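Local coordinates for putative surface-anchored fimbrial subunit (Corynebacterium diphtheriae, PDB 3HR6), which probably forms the shaft of the pilus as its major subunit, a rod of tandem Ig-like modules stabilised by isopeptide and disulfide bonds, at residues D323-F328 / F354-D359; I309-S314 / G360-S365; F392-T397 / V410-E415; L330-A335 / P344-D349; G366-T371 / T382-G387. All blocks are in the same frame, centred on the assembly; numbering follows the deposited sequence. Where two conformers were deposited one is given.

Overall arrangement
All five contacts lie in the C-terminal part of the chain, which ends in a beta-sandwich module. Along the chain interaction 2 opens first, at 309-314. Before it closes at 360-365, interaction 1 opens and closes (323-328 to 354-359). Interaction 4 (330-335 with 344-349) lies within interaction 1, so three loops sit one inside the next. Interaction 5 then closes a hairpin at 382-387, and interaction 3 closes a second one at 410-415. These two follow in series, and no loop crosses another. Interactions 2 and 5 share strand 361-375 of one sheet. Interactions 1, 3 and 4 belong to the facing sheet and its attached loop. The C333-C393 disulfide joins interactions 3 and 4.

Interaction 1 of 5, residues D323-F328 / F354-D359; sequences DRTATF and FVTGQD
T356 fits its side chain against A326 and F328. Its CB lies near the carbonyl oxygen of A326. From there the hydroxyl goes one way and the methyl another. With OG1 set between the backbone N and the carbonyl carbon (chi1 62°), the oxygen faces the A326 amide. OG1 accepts that N-H at 3.0 Å from A326 N, nearly straight at 170°. It also donates to a water, 2.6 Å from OG1, so the hydroxyl has both a donor and an acceptor partner. The same water donates to R324 O and G357 O, bridging the two segments beyond the strand ends. CG2 of T356 reaches the rim of the F328 ring, 3.9 Å from CE2. The amide of T356 returns a bond to A326 O, from T356 N at 2.9 Å. In the conformer given, T325 OG1 donates to T356 O, but T325 has two conformers, so this bond is doubtful. Further along, F328 and F354 form a hydrogen-bonded antiparallel pair, with F328 N 2.8 Å from F354 O. Between this pair and the A326-T356 bonds, T327 and V355 form a non-hydrogen-bonded pair. The contact is the edge of a four-stranded antiparallel sheet. Strand 354-355 is outermost, and strand 391-398 flanks 327-333 on its other side. F328 packs on I311 of strand 302-315, F354 on L364 of strand 361-375, and T356 on K313 and A362.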
# COMPACT_ATOMS: atom_id res chain seq x y z
N ASP A 323 -25.18 22.82 37.15
CA ASP A 323 -25.04 24.28 37.00
C ASP A 323 -23.61 24.81 36.92
O ASP A 323 -23.38 26.00 37.15
CB ASP A 323 -25.88 25.02 38.04
CG ASP A 323 -25.29 24.95 39.46
OD1 ASP A 323 -24.43 24.10 39.74
OD2 ASP A 323 -25.71 25.76 40.33
N ARG A 324 -22.65 23.94 36.57
CA ARG A 324 -21.24 24.35 36.51
C ARG A 324 -20.56 23.74 35.31
O ARG A 324 -20.53 22.52 35.16
CB ARG A 324 -20.51 23.95 37.78
CG ARG A 324 -21.07 24.57 39.03
CD ARG A 324 -20.30 24.23 40.28
NE ARG A 324 -20.45 22.82 40.66
CZ ARG A 324 -20.26 22.33 41.89
NH1 ARG A 324 -19.89 23.09 42.90
NH2 ARG A 324 -20.41 21.03 42.11
N THR A 325 -20.03 24.60 34.44
CA THR A 325 -19.25 24.12 33.32
C THR A 325 -18.11 25.09 33.03
O THR A 325 -18.15 26.27 33.38
CB THR A 325 -20.12 23.84 32.08
OG1 THR A 325 -19.32 23.24 31.06
CG2 THR A 325 -20.75 25.10 31.53
N ALA A 326 -17.05 24.55 32.43
CA ALA A 326 -15.92 25.34 32.01
C ALA A 326 -15.66 25.04 30.54
O ALA A 326 -16.06 23.97 30.04
CB ALA A 326 -14.68 25.05 32.85
N THR A 327 -14.99 25.97 29.87
CA THR A 327 -14.66 25.89 28.47
C THR A 327 -13.14 26.05 28.31
O THR A 327 -12.52 26.87 28.99
CB THR A 327 -15.42 26.97 27.66
OG1 THR A 327 -16.84 26.83 27.86
CG2 THR A 327 -15.04 26.94 26.15
N PHE A 328 -12.56 25.21 27.45
CA PHE A 328 -11.13 25.21 27.17
C PHE A 328 -10.90 25.25 25.68
O PHE A 328 -11.74 24.79 24.86
CB PHE A 328 -10.43 23.96 27.73
CG PHE A 328 -10.57 23.83 29.22
CD1 PHE A 328 -9.55 24.31 30.07
CD2 PHE A 328 -11.71 23.29 29.78
CE1 PHE A 328 -9.68 24.23 31.43
CE2 PHE A 328 -11.85 23.20 31.14
CZ PHE A 328 -10.83 23.66 31.99
N PHE A 354 -13.97 23.38 23.89
CA PHE A 354 -14.39 22.15 24.50
C PHE A 354 -14.98 22.46 25.87
O PHE A 354 -14.31 23.09 26.70
CB PHE A 354 -13.21 21.19 24.57
CG PHE A 354 -12.56 21.02 23.26
CD1 PHE A 354 -13.10 20.11 22.34
CD2 PHE A 354 -11.53 21.85 22.86
CE1 PHE A 354 -12.54 20.01 21.06
CE2 PHE A 354 -10.99 21.76 21.59
CZ PHE A 354 -11.50 20.82 20.70
N VAL A 355 -16.23 22.07 26.03
CA VAL A 355 -16.99 22.35 27.24
C VAL A 355 -17.16 21.11 28.09
O VAL A 355 -17.45 19.99 27.60
CB VAL A 355 -18.33 22.98 26.89
CG1 VAL A 355 -19.10 23.34 28.13
CG2 VAL A 355 -18.05 24.24 26.06
N THR A 356 -16.87 21.28 29.36
CA THR A 356 -17.00 20.18 30.29
C THR A 356 -18.45 19.83 30.53
O THR A 356 -19.35 20.70 30.62
CB THR A 356 -16.26 20.45 31.61
OG1 THR A 356 -16.81 21.59 32.26
CG2 THR A 356 -14.78 20.70 31.37
N GLY A 357 -18.71 18.54 30.68
CA GLY A 357 -20.04 18.05 30.93
C GLY A 357 -20.38 17.97 32.41
O GLY A 357 -19.57 18.34 33.26
N GLN A 358 -21.58 17.55 32.73
CA GLN A 358 -21.98 17.47 34.13
C GLN A 358 -21.06 16.56 34.94
O GLN A 358 -20.87 16.77 36.14
CB GLN A 358 -23.42 17.03 34.24
CG GLN A 358 -24.37 18.10 33.71
CD GLN A 358 -25.82 17.83 33.99
OE1 GLN A 358 -26.17 17.08 34.92
NE2 GLN A 358 -26.69 18.46 33.21
N ASP A 359 -20.51 15.54 34.29
CA ASP A 359 -19.59 14.62 34.96
C ASP A 359 -18.16 15.15 35.01
O ASP A 359 -17.24 14.47 35.49
CB ASP A 359 -19.60 13.25 34.27
CG ASP A 359 -19.16 13.29 32.81
OD1 ASP A 359 -18.83 14.35 32.19
OD2 ASP A 359 -19.13 12.19 32.22
O HOH W 1 -18.62 20.82 33.96

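Interaction 2 of 5, residues I309-S314 / G360-S365; sequences ITIEKS and GKAVLS
I311 N donates to A362 O at 2.7 Å, and the bond is almost perfectly straight (178°). It belongs to a regular antiparallel ladder between strands 309-314 and 361-365, part of one sheet of the beta sandwich. I309 with L364 and I311 with A362 are the hydrogen-bonded pairs. T310 with V363 and E312 with K361 are the non-hydrogen-bonded ones. The face bearing I309, I311, A362 and L364 is apolar and turns to the other sheet, where F328, L330 and L394 meet it. CB of I311 sits 4.0 Å from CB of A362, and its CD1 also approaches CD1 of L364. On the opposite face E312 and K361 lie side by side. A bend in the K361 chain (chi2 -83°) brings CD beside CG2 of T310 and lays CE against OE2 of E312. The carboxylate's salt bridge is instead with K429, while K361 NZ stays 4.3 Å from E312 OE2. At the end of the ladder K313 N donates to O of G360. K313 is buried and joined covalently to N432, the isopeptide bond of this module. Its NZ is linked to CG of N432 and also donates to S314 O at 3.1 Å.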
# COMPACT_ATOMS: atom_id res chain seq x y z
N ILE A 309 -6.87 13.84 24.54
CA ILE A 309 -6.74 14.49 25.84
C ILE A 309 -8.09 14.38 26.51
O ILE A 309 -9.09 14.70 25.92
CB ILE A 309 -6.35 15.97 25.69
CG1 ILE A 309 -4.93 16.07 25.13
CG2 ILE A 309 -6.40 16.67 27.04
CD1 ILE A 309 -4.61 17.45 24.62
N THR A 310 -8.11 13.90 27.74
CA THR A 310 -9.37 13.89 28.53
C THR A 310 -9.24 14.83 29.72
O THR A 310 -8.36 14.66 30.57
CB THR A 310 -9.80 12.48 28.99
OG1 THR A 310 -9.99 11.65 27.83
CG2 THR A 310 -11.11 12.54 29.75
N ILE A 311 -10.14 15.81 29.80
CA ILE A 311 -10.17 16.77 30.89
C ILE A 311 -11.13 16.19 31.90
O ILE A 311 -12.21 15.74 31.51
CB ILE A 311 -10.65 18.19 30.40
CG1 ILE A 311 -9.69 18.79 29.36
CG2 ILE A 311 -10.77 19.18 31.59
CD1 ILE A 311 -10.21 20.11 28.75
N GLU A 312 -10.72 16.13 33.18
CA GLU A 312 -11.60 15.74 34.30
C GLU A 312 -11.70 16.95 35.20
O GLU A 312 -10.78 17.22 35.99
CB GLU A 312 -11.01 14.55 35.04
CG GLU A 312 -10.93 13.35 34.17
CD GLU A 312 -10.64 12.06 34.88
OE1 GLU A 312 -10.42 12.04 36.10
OE2 GLU A 312 -10.63 11.05 34.14
N LYS A 313 -12.83 17.65 35.08
CA LYS A 313 -13.01 18.95 35.75
C LYS A 313 -13.78 18.78 37.04
O LYS A 313 -14.73 17.99 37.12
CB LYS A 313 -13.79 19.91 34.84
CG LYS A 313 -13.86 21.35 35.35
CD LYS A 313 -12.57 22.08 35.10
CE LYS A 313 -12.68 23.54 35.47
NZ LYS A 313 -12.98 23.88 36.88
N SER A 314 -13.35 19.48 38.09
CA SER A 314 -14.08 19.51 39.33
C SER A 314 -14.20 20.98 39.73
O SER A 314 -13.50 21.85 39.17
CB SER A 314 -13.36 18.68 40.40
OG SER A 314 -12.02 19.11 40.55
N GLY A 360 -17.97 16.36 34.52
CA GLY A 360 -16.65 16.96 34.47
C GLY A 360 -15.79 16.62 33.28
O GLY A 360 -14.71 17.17 33.14
N LYS A 361 -16.24 15.74 32.39
CA LYS A 361 -15.38 15.32 31.29
C LYS A 361 -15.49 16.21 30.07
O LYS A 361 -16.58 16.66 29.69
CB LYS A 361 -15.67 13.87 30.89
CG LYS A 361 -15.53 12.86 32.01
CD LYS A 361 -14.09 12.41 32.21
CE LYS A 361 -13.93 11.48 33.40
NZ LYS A 361 -14.72 10.22 33.33
N ALA A 362 -14.34 16.41 29.44
CA ALA A 362 -14.27 16.92 28.09
C ALA A 362 -13.18 16.13 27.37
O ALA A 362 -12.08 16.03 27.88
CB ALA A 362 -13.92 18.40 28.08
N VAL A 363 -13.54 15.57 26.22
CA VAL A 363 -12.63 14.73 25.44
C VAL A 363 -12.21 15.47 24.17
O VAL A 363 -13.06 15.90 23.39
CB VAL A 363 -13.25 13.35 25.14
CG1 VAL A 363 -12.18 12.46 24.49
CG2 VAL A 363 -13.74 12.66 26.44
N LEU A 364 -10.90 15.64 23.97
CA LEU A 364 -10.31 16.27 22.79
C LEU A 364 -9.65 15.12 22.01
O LEU A 364 -8.55 14.68 22.35
CB LEU A 364 -9.30 17.32 23.22
CG LEU A 364 -9.89 18.62 23.77
CD1 LEU A 364 -10.61 18.40 25.06
CD2 LEU A 364 -8.75 19.57 23.97
N SER A 365 -10.37 14.60 21.04
CA SER A 365 -9.96 13.40 20.30
C SER A 365 -9.45 13.74 18.92
O SER A 365 -9.76 14.80 18.37
CB SER A 365 -11.14 12.42 20.11
OG SER A 365 -11.83 12.14 21.31

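Interaction 3 of 5, residues F392-T397 / V410-E415; sequences FCLVET and VIVKLE
Strands 392-397 and 410-412 run antiparallel with their axes 147° apart, and L394 and V410 bond to each other through both amides, with V410 N 2.8 Å from L394 O. They form a beta hairpin at the edge of the four-stranded sheet. Beyond that pair the amide of V412 reaches O of F392 at 2.9 Å, but from above the carbonyl plane, 42° out of it. The strands then separate, and a water takes up the gap in the bonding, accepting from both F392 N and L414 N. The F392 ring swings toward the diverging chain. L414 O lies in the ring plane at its edge, 3.4 Å from CE2. CB of L414 also touches CD2 of the ring. R332 makes a cation-pi contact with the same ring, and W385 meets it edge-to-face. On this face, L394 crosses V412 obliquely, CD1 against CG2 at 3.8 Å, and continues into the core toward I311 and L364. C393 and I411 point to the other face. C393 holds SG between its backbone N and carbonyl carbon (chi1 53°), and SG forms the disulfide with C333. CB of the same cysteine rests 3.8 Å from CD1 of I411.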
# COMPACT_ATOMS: atom_id res chain seq x y z
N PHE A 392 1.56 20.80 23.91
CA PHE A 392 0.21 21.26 23.95
C PHE A 392 -0.11 21.89 25.31
O PHE A 392 0.52 21.61 26.36
CB PHE A 392 -0.78 20.12 23.69
CG PHE A 392 -0.71 19.53 22.32
CD1 PHE A 392 -1.31 20.16 21.22
CD2 PHE A 392 -0.03 18.34 22.10
CE1 PHE A 392 -1.22 19.62 19.96
CE2 PHE A 392 0.06 17.80 20.84
CZ PHE A 392 -0.54 18.42 19.76
N CYS A 393 -1.09 22.77 25.28
CA CYS A 393 -1.60 23.33 26.54
C CYS A 393 -3.03 23.73 26.40
O CYS A 393 -3.52 23.97 25.33
CB CYS A 393 -0.73 24.49 27.02
SG CYS A 393 -0.52 25.74 25.70
N LEU A 394 -3.72 23.78 27.53
CA LEU A 394 -5.12 24.15 27.53
C LEU A 394 -5.28 25.53 28.16
O LEU A 394 -4.66 25.82 29.18
CB LEU A 394 -5.90 23.15 28.35
CG LEU A 394 -6.04 21.73 27.78
CD1 LEU A 394 -6.50 20.73 28.93
CD2 LEU A 394 -6.99 21.72 26.57
N VAL A 395 -6.13 26.34 27.55
CA VAL A 395 -6.48 27.64 28.11
C VAL A 395 -7.95 27.60 28.48
O VAL A 395 -8.82 27.31 27.64
CB VAL A 395 -6.23 28.79 27.11
CG1 VAL A 395 -6.87 30.12 27.63
CG2 VAL A 395 -4.75 28.96 26.83
N GLU A 396 -8.24 27.90 29.75
CA GLU A 396 -9.60 27.99 30.21
C GLU A 396 -10.20 29.33 29.83
O GLU A 396 -9.73 30.37 30.32
CB GLU A 396 -9.69 27.81 31.71
CG GLU A 396 -11.12 27.69 32.18
CD GLU A 396 -11.24 27.36 33.63
OE1 GLU A 396 -10.67 28.08 34.48
OE2 GLU A 396 -11.97 26.41 33.92
N THR A 397 -11.20 29.33 28.96
CA THR A 397 -11.80 30.58 28.46
C THR A 397 -13.09 30.97 29.19
O THR A 397 -13.50 32.12 29.11
CB THR A 397 -12.10 30.51 26.96
OG1 THR A 397 -13.02 29.45 26.70
CG2 THR A 397 -10.83 30.37 26.13
N VAL A 410 -2.47 25.32 30.92
CA VAL A 410 -2.18 24.06 31.61
C VAL A 410 -1.44 23.17 30.61
O VAL A 410 -2.04 22.75 29.61
CB VAL A 410 -3.48 23.36 32.07
CG1 VAL A 410 -3.17 22.06 32.77
CG2 VAL A 410 -4.30 24.25 33.00
N ILE A 411 -0.17 22.88 30.89
CA ILE A 411 0.66 22.09 29.97
C ILE A 411 0.08 20.68 29.96
O ILE A 411 -0.27 20.14 31.01
CB ILE A 411 2.15 22.05 30.36
CG1 ILE A 411 2.74 23.47 30.40
CG2 ILE A 411 2.93 21.19 29.34
CD1 ILE A 411 2.38 24.30 29.19
N VAL A 412 -0.09 20.14 28.76
CA VAL A 412 -0.53 18.78 28.59
C VAL A 412 0.50 18.08 27.71
O VAL A 412 0.69 18.47 26.56
CB VAL A 412 -1.95 18.71 28.00
CG1 VAL A 412 -2.39 17.26 27.77
CG2 VAL A 412 -2.94 19.46 28.90
N LYS A 413 1.18 17.09 28.27
CA LYS A 413 2.20 16.29 27.57
C LYS A 413 1.49 15.26 26.69
O LYS A 413 0.85 14.34 27.21
CB LYS A 413 3.11 15.57 28.58
CG LYS A 413 3.99 16.49 29.44
CD LYS A 413 4.63 15.76 30.63
CE LYS A 413 6.00 16.36 31.03
NZ LYS A 413 6.56 15.78 32.30
N LEU A 414 1.57 15.45 25.38
CA LEU A 414 0.95 14.56 24.43
C LEU A 414 1.82 14.51 23.21
O LEU A 414 1.85 15.45 22.44
CB LEU A 414 -0.44 15.10 24.07
CG LEU A 414 -1.28 14.03 23.39
CD1 LEU A 414 -1.86 13.05 24.46
CD2 LEU A 414 -2.33 14.69 22.53
N GLU A 415 2.51 13.40 23.02
CA GLU A 415 3.44 13.28 21.90
C GLU A 415 3.58 11.81 21.53
O GLU A 415 3.29 10.90 22.33
CB GLU A 415 4.79 13.91 22.23
CG GLU A 415 5.58 13.15 23.22
CD GLU A 415 6.92 13.81 23.51
OE1 GLU A 415 6.98 15.06 23.66
OE2 GLU A 415 7.91 13.04 23.60
O HOH W 2 2.42 18.06 24.51

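Interaction 4 of 5, residues L330-A335 / P344-D349; sequences LHRCEA and PPISLD
L330 and I346 carry most of this contact through their branched side chains. L330 places CG on the far side of CB from its backbone N (chi1 -176°). CG then lies 3.9 Å from CD1 of I346, and CD2 approaches both CG2 and CD1 of the same isoleucine. I346 holds CG1 anti to its carbonyl carbon (chi1 -68°), close to L330 O. The extended second torsion carries CD1 on over the strand backbone to CG of R332. Beneath these side chains the amide of I346 donates to the strand, with I346 N 2.8 Å from L330 O. A water replaces the return bond, accepting from L330 N and donating to I346 O. H331 points its CB away from the loop, but the ring folds back against it. CA of P345 sits over one face, 4.2 Å from the ring centroid, in a CH-pi contact. ND1 of the ring is hydrogen-bonded to the D343 carboxylate. The R332 chain is bent at both its second and third torsions, its NE bonds to K388 O, and the guanidinium makes a cation-pi contact with the F392 ring. L348 adds a looser contact, its CD1 4.4 Å from CD2 of L330. The arrangement is an irregular loop running obliquely past strand 327-333, which carries C333 of the disulfide. In the loop, S347 gives its amide to Q158, one of the calcium-binding residues.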
# COMPACT_ATOMS: atom_id res chain seq x y z
N LEU A 330 -7.55 24.37 23.04
CA LEU A 330 -6.26 23.69 22.93
C LEU A 330 -5.29 24.55 22.11
O LEU A 330 -5.64 25.10 21.09
CB LEU A 330 -6.45 22.30 22.33
CG LEU A 330 -5.20 21.40 22.24
CD1 LEU A 330 -4.71 21.01 23.63
CD2 LEU A 330 -5.52 20.16 21.37
N HIS A 331 -4.06 24.64 22.61
CA HIS A 331 -3.04 25.52 22.09
C HIS A 331 -1.71 24.81 22.13
O HIS A 331 -1.60 23.71 22.65
CB HIS A 331 -2.94 26.77 22.95
CG HIS A 331 -3.99 27.79 22.67
ND1 HIS A 331 -3.92 28.64 21.58
CD2 HIS A 331 -5.11 28.14 23.35
CE1 HIS A 331 -4.95 29.47 21.61
NE2 HIS A 331 -5.69 29.19 22.67
N ARG A 332 -0.70 25.45 21.57
CA ARG A 332 0.68 25.08 21.68
C ARG A 332 1.40 26.13 22.54
O ARG A 332 1.07 27.33 22.47
CB ARG A 332 1.36 25.02 20.32
CG ARG A 332 0.77 23.96 19.38
CD ARG A 332 1.14 22.58 19.85
NE ARG A 332 2.56 22.31 19.78
CZ ARG A 332 3.17 21.16 20.09
NH1 ARG A 332 2.45 20.12 20.51
NH2 ARG A 332 4.51 21.08 19.99
N CYS A 333 2.32 25.65 23.38
CA CYS A 333 3.07 26.48 24.31
C CYS A 333 4.58 26.28 24.09
O CYS A 333 5.01 25.23 23.60
CB CYS A 333 2.65 26.11 25.76
SG CYS A 333 1.12 26.87 26.35
N GLU A 334 5.37 27.31 24.44
CA GLU A 334 6.81 27.24 24.48
C GLU A 334 7.23 26.58 25.80
O GLU A 334 6.39 26.34 26.68
CB GLU A 334 7.42 28.64 24.36
CG GLU A 334 7.11 29.33 23.06
CD GLU A 334 7.71 28.67 21.83
OE1 GLU A 334 8.57 27.76 21.95
OE2 GLU A 334 7.31 29.07 20.71
N ALA A 335 8.53 26.29 25.90
CA ALA A 335 9.14 25.66 27.08
C ALA A 335 8.86 26.35 28.41
O ALA A 335 8.81 25.68 29.43
CB ALA A 335 10.65 25.55 26.88
N PRO A 344 -3.08 29.91 17.34
CA PRO A 344 -4.53 29.79 17.21
C PRO A 344 -5.07 28.62 18.01
O PRO A 344 -4.35 27.66 18.29
CB PRO A 344 -4.71 29.50 15.71
CG PRO A 344 -3.49 28.72 15.37
CD PRO A 344 -2.37 29.34 16.18
N PRO A 345 -6.35 28.67 18.36
CA PRO A 345 -6.95 27.50 18.96
C PRO A 345 -6.87 26.35 17.97
O PRO A 345 -6.95 26.57 16.73
CB PRO A 345 -8.39 27.92 19.18
CG PRO A 345 -8.36 29.40 19.16
CD PRO A 345 -7.33 29.75 18.18
N ILE A 346 -6.68 25.17 18.50
CA ILE A 346 -6.60 23.98 17.68
C ILE A 346 -7.99 23.47 17.44
O ILE A 346 -8.80 23.36 18.38
CB ILE A 346 -5.66 22.93 18.34
CG1 ILE A 346 -4.24 23.49 18.30
CG2 ILE A 346 -5.79 21.55 17.67
CD1 ILE A 346 -3.23 22.76 19.17
N SER A 347 -8.28 23.16 16.18
CA SER A 347 -9.59 22.64 15.79
C SER A 347 -9.55 21.11 15.68
O SER A 347 -8.62 20.54 15.11
CB SER A 347 -10.00 23.27 14.44
OG SER A 347 -11.25 22.83 14.04
N LEU A 348 -10.55 20.46 16.26
CA LEU A 348 -10.67 18.99 16.18
C LEU A 348 -12.10 18.68 15.77
O LEU A 348 -13.06 19.01 16.48
CB LEU A 348 -10.40 18.27 17.52
CG LEU A 348 -9.07 18.59 18.14
CD1 LEU A 348 -8.90 18.06 19.60
CD2 LEU A 348 -7.90 18.04 17.24
N ASP A 349 -12.22 17.99 14.65
CA ASP A 349 -13.50 17.69 14.03
C ASP A 349 -14.42 18.92 13.96
O ASP A 349 -15.59 18.84 14.30
CB ASP A 349 -14.16 16.53 14.80
CG ASP A 349 -15.08 15.71 13.94
OD1 ASP A 349 -15.17 15.94 12.74
OD2 ASP A 349 -15.75 14.83 14.48
O HOH W 3 -9.11 24.69 20.75

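Interaction 5 of 5, residues G366-T371 / T382-G387; sequences GIHLGT and TDAWAG
The indole of W385 meets strand 366-371 with its edge, NE1 donating to H368 O at 2.8 Å. The acceptor lies only 15° out of the ring plane. L369 O is also at that edge, near CD1. The H368 imidazole is the second flat group. F161 stacks on it, the F306 ring meets it with the planes about 35° apart, and A384 CB approaches obliquely, 3.9 Å from CE1. At its edge, in plane, OG1 of T371 is hydrogen-bonded to NE2 at 3.1 Å, while ND1 bonds to the amide of F161. T371 OG1 is also hydrogen-bonded to S304. The chain round W385 is shaped by a type I turn from D383 to A386. D383 also makes an Asx turn, as OD1 accepts from W385 N at 2.9 Å, reached because CG stands opposite its backbone N (chi1 178°). The amide of A384 donates to L369 O. T371 and T382 then form a hydrogen-bonded antiparallel pair, T382 N 2.8 Å from T371 O. This is the hairpin of strands 361-375 and 378-383. Strand 302-315 lies along the other edge of 361-375, bonding through G307 and K305. W385 packs on R332, I346 and F392, and H368 lies beside the calcium-binding loop at G160.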
# COMPACT_ATOMS: atom_id res chain seq x y z
N GLY A 366 -8.69 12.82 18.35
CA GLY A 366 -8.25 12.95 16.98
C GLY A 366 -7.17 13.94 16.65
O GLY A 366 -7.09 14.50 15.52
N ILE A 367 -6.29 14.14 17.62
CA ILE A 367 -5.15 14.97 17.50
C ILE A 367 -4.07 14.19 16.74
O ILE A 367 -3.53 13.22 17.27
CB ILE A 367 -4.59 15.42 18.87
CG1 ILE A 367 -5.66 16.16 19.71
CG2 ILE A 367 -3.42 16.31 18.64
CD1 ILE A 367 -5.36 16.23 21.21
N HIS A 368 -3.74 14.64 15.54
CA HIS A 368 -2.66 14.02 14.77
C HIS A 368 -1.35 14.55 15.30
O HIS A 368 -1.06 15.75 15.25
CB HIS A 368 -2.82 14.32 13.28
CG HIS A 368 -1.61 13.95 12.47
ND1 HIS A 368 -1.07 14.76 11.48
CD2 HIS A 368 -0.82 12.85 12.52
CE1 HIS A 368 -0.03 14.16 10.94
NE2 HIS A 368 0.17 13.02 11.58
N LEU A 369 -0.52 13.67 15.83
CA LEU A 369 0.72 14.06 16.46
C LEU A 369 1.93 14.06 15.54
O LEU A 369 2.80 14.90 15.65
CB LEU A 369 0.98 13.10 17.61
CG LEU A 369 -0.05 13.14 18.71
CD1 LEU A 369 0.24 12.01 19.66
CD2 LEU A 369 0.02 14.45 19.48
N GLY A 370 1.95 13.12 14.60
CA GLY A 370 3.09 12.97 13.71
C GLY A 370 2.97 11.71 12.89
O GLY A 370 1.99 10.99 13.03
N THR A 371 4.00 11.45 12.08
CA THR A 371 3.96 10.38 11.08
C THR A 371 5.30 9.66 10.98
O THR A 371 6.37 10.27 10.98
CB THR A 371 3.56 10.92 9.71
OG1 THR A 371 2.29 11.54 9.84
CG2 THR A 371 3.45 9.78 8.71
N THR A 382 8.31 12.00 12.11
CA THR A 382 8.25 13.44 12.15
C THR A 382 7.07 13.92 12.95
O THR A 382 5.96 13.48 12.74
CB THR A 382 8.18 14.06 10.73
OG1 THR A 382 9.34 13.62 10.00
CG2 THR A 382 8.25 15.58 10.82
N ASP A 383 7.36 14.80 13.88
CA ASP A 383 6.36 15.50 14.71
C ASP A 383 5.69 16.59 13.91
O ASP A 383 6.36 17.50 13.39
CB ASP A 383 7.13 16.04 15.94
CG ASP A 383 6.28 16.84 16.91
OD1 ASP A 383 5.10 17.07 16.68
OD2 ASP A 383 6.85 17.22 17.97
N ALA A 384 4.39 16.44 13.72
CA ALA A 384 3.61 17.34 12.88
C ALA A 384 3.62 18.77 13.46
O ALA A 384 3.41 19.75 12.75
CB ALA A 384 2.19 16.83 12.72
N TRP A 385 3.90 18.86 14.75
CA TRP A 385 3.88 20.14 15.49
C TRP A 385 5.28 20.71 15.74
O TRP A 385 5.45 21.68 16.48
CB TRP A 385 3.15 19.93 16.83
CG TRP A 385 1.79 19.48 16.63
CD1 TRP A 385 1.33 18.18 16.49
CD2 TRP A 385 0.65 20.32 16.46
NE1 TRP A 385 -0.01 18.19 16.26
CE2 TRP A 385 -0.46 19.48 16.27
CE3 TRP A 385 0.45 21.72 16.52
CZ2 TRP A 385 -1.73 19.97 16.10
CZ3 TRP A 385 -0.81 22.20 16.36
CH2 TRP A 385 -1.90 21.34 16.14
N ALA A 386 6.29 20.08 15.14
CA ALA A 386 7.66 20.55 15.25
C ALA A 386 7.68 22.01 14.89
O ALA A 386 7.01 22.43 13.95
CB ALA A 386 8.58 19.76 14.30
N GLY A 387 8.43 22.79 15.62
CA GLY A 387 8.46 24.22 15.33
C GLY A 387 7.27 25.08 15.78
O GLY A 387 7.29 26.28 15.59